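Local coordinates for protein molybdopterin converting factor, subunit 1 (MoaD) (Helicobacter pylori, PDB 3RPF) that probably serves as the small, ubiquitin-like sulfur-carrier subunit of molybdopterin synthase, delivering sulfur through its C-terminal tail for molybdenum cofactor biosynthesis, at residues D[5-8]-D[9-13]. Residues are numbered along the deposited sequence; the frame is centred on the assembly and turned at random.
Sequences VRFF and GPIKE
Phe7, at the end of strand 4-7, meets Ile11 and Glu13 as the chain turns back beside it. CG2 of Ile11 lies 3.5 Å from Phe7 CB and approaches the ring obliquely, the two side chains crossing at about a right angle. Further out, the Glu13 methylenes run alongside the phenyl group: CB sits over one face, 4.1 Å from the Phe7 ring centroid and displaced toward the rim, a CH-pi contact, while CG comes within 3.2 Å of Phe7 CE2. With CG of Glu13 anti to the backbone N (chi1 176°) and the chain bent at chi2, the aliphatic part follows the ring and the carboxylate, nearly perpendicular to it, heads away. Leu36 and, from strand 64-68, Leu67 also touch the buried Phe7 side chain.

The reversal is a type II' beta turn from Phe8 to Ile11, with Gly9 supplying the positive phi (60°) and Pro10 following it. The CB of Phe8 is directed away from 9-13; its ring reaches back to Arg6, CZ standing 3.6 Å above the guanidinium plane near its rim. That ring also stacks on Tyr54 of the catalytic subunit, whose Tyr124 packs on Pro10. Successive phenylalanines, one packed inward and the next against the catalytic subunit, put the end of strand 4-7 of this ubiquitin-like, ThiS-family fold at the subunit interface, consistent with the MoaD-MoaE arrangement of molybdopterin synthase.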
loop_
_atom_site.group_PDB
_atom_site.type_symbol
_atom_site.label_atom_id
_atom_site.label_comp_id
_atom_site.label_asym_id
_atom_site.label_seq_id
_atom_site.Cartn_x
_atom_site.Cartn_y
_atom_site.Cartn_z
ATOM N N VAL D 5 32.238 -16.672 16.938
ATOM C CA VAL D 5 30.830 -16.737 17.309
ATOM C C VAL D 5 30.355 -15.323 17.615
ATOM O O VAL D 5 30.916 -14.655 18.482
ATOM C CB VAL D 5 30.618 -17.611 18.563
ATOM C CG1 VAL D 5 29.141 -17.743 18.883
ATOM C CG2 VAL D 5 31.260 -18.989 18.382
ATOM N N ARG D 6 29.333 -14.853 16.896
ATOM C CA ARG D 6 28.803 -13.510 17.133
ATOM C C ARG D 6 27.376 -13.593 17.647
ATOM O O ARG D 6 26.637 -14.515 17.306
ATOM C CB ARG D 6 28.870 -12.666 15.862
ATOM C CG ARG D 6 30.228 -12.704 15.146
ATOM C CD ARG D 6 30.241 -11.783 13.928
ATOM N NE ARG D 6 29.164 -12.103 12.987
ATOM C CZ ARG D 6 28.824 -11.340 11.948
ATOM N NH1 ARG D 6 29.469 -10.203 11.710
ATOM N NH2 ARG D 6 27.835 -11.711 11.142
ATOM N N PHE D 7 26.989 -12.626 18.472
ATOM C CA PHE D 7 25.666 -12.631 19.089
ATOM C C PHE D 7 24.923 -11.341 18.746
ATOM O O PHE D 7 25.355 -10.254 19.125
ATOM C CB PHE D 7 25.803 -12.791 20.607
ATOM C CG PHE D 7 26.612 -14.003 21.019
ATOM C CD1 PHE D 7 26.033 -15.263 21.023
ATOM C CD2 PHE D 7 27.941 -13.880 21.388
ATOM C CE1 PHE D 7 26.754 -16.377 21.389
ATOM C CE2 PHE D 7 28.685 -15.003 21.760
ATOM C CZ PHE D 7 28.087 -16.254 21.763
ATOM N N PHE D 8 23.826 -11.473 18.029
ATOM C CA PHE D 8 23.087 -10.328 17.547
ATOM C C PHE D 8 21.934 -9.891 18.438
ATOM O O PHE D 8 21.441 -10.650 19.254
ATOM C CB PHE D 8 22.600 -10.589 16.126
ATOM C CG PHE D 8 23.638 -10.341 15.083
ATOM C CD1 PHE D 8 23.858 -9.074 14.607
ATOM C CD2 PHE D 8 24.402 -11.373 14.593
ATOM C CE1 PHE D 8 24.801 -8.844 13.655
ATOM C CE2 PHE D 8 25.349 -11.149 13.634
ATOM C CZ PHE D 8 25.548 -9.878 13.166
ATOM N N GLY D 9 21.518 -8.652 18.258
ATOM C CA GLY D 9 20.395 -8.117 18.989
ATOM C C GLY D 9 20.522 -8.093 20.491
ATOM O O GLY D 9 21.514 -7.640 21.024
ATOM N N PRO D 10 19.501 -8.587 21.169
ATOM C CA PRO D 10 19.405 -8.529 22.631
ATOM C C PRO D 10 20.476 -9.311 23.389
ATOM O O PRO D 10 20.717 -9.001 24.550
ATOM C CB PRO D 10 18.015 -9.109 22.911
ATOM C CG PRO D 10 17.648 -9.837 21.690
ATOM C CD PRO D 10 18.261 -9.078 20.574
ATOM N N ILE D 11 21.079 -10.320 22.774
ATOM C CA ILE D 11 22.032 -11.134 23.498
ATOM C C ILE D 11 23.152 -10.275 24.056
ATOM O O ILE D 11 23.681 -9.417 23.386
ATOM C CB ILE D 11 22.649 -12.179 22.614
ATOM C CG1 ILE D 11 21.587 -13.140 22.118
ATOM C CG2 ILE D 11 23.692 -12.932 23.381
ATOM C CD1 ILE D 11 22.050 -13.986 21.013
ATOM N N LYS D 12 23.396 -10.441 25.347
ATOM C CA LYS D 12 24.457 -9.757 26.080
ATOM C C LYS D 12 25.920 -10.180 25.837
ATOM O O LYS D 12 26.822 -9.366 25.833
ATOM C CB LYS D 12 24.116 -9.714 27.568
ATOM C CG LYS D 12 22.981 -8.775 27.884
ATOM C CD LYS D 12 23.373 -7.331 27.638
ATOM C CE LYS D 12 22.425 -6.363 28.325
ATOM N NZ LYS D 12 21.272 -7.052 28.946
ATOM N N GLU D 13 26.141 -11.467 25.680
ATOM C CA GLU D 13 27.491 -11.995 25.497
ATOM C C GLU D 13 28.298 -11.264 24.421
ATOM O O GLU D 13 27.766 -10.894 23.375
ATOM C CB GLU D 13 27.437 -13.484 25.157
ATOM C CG GLU D 13 28.808 -14.097 24.860
ATOM C CD GLU D 13 29.682 -14.237 26.104
ATOM O OE1 GLU D 13 29.127 -14.183 27.222
ATOM O OE2 GLU D 13 30.919 -14.409 25.961
#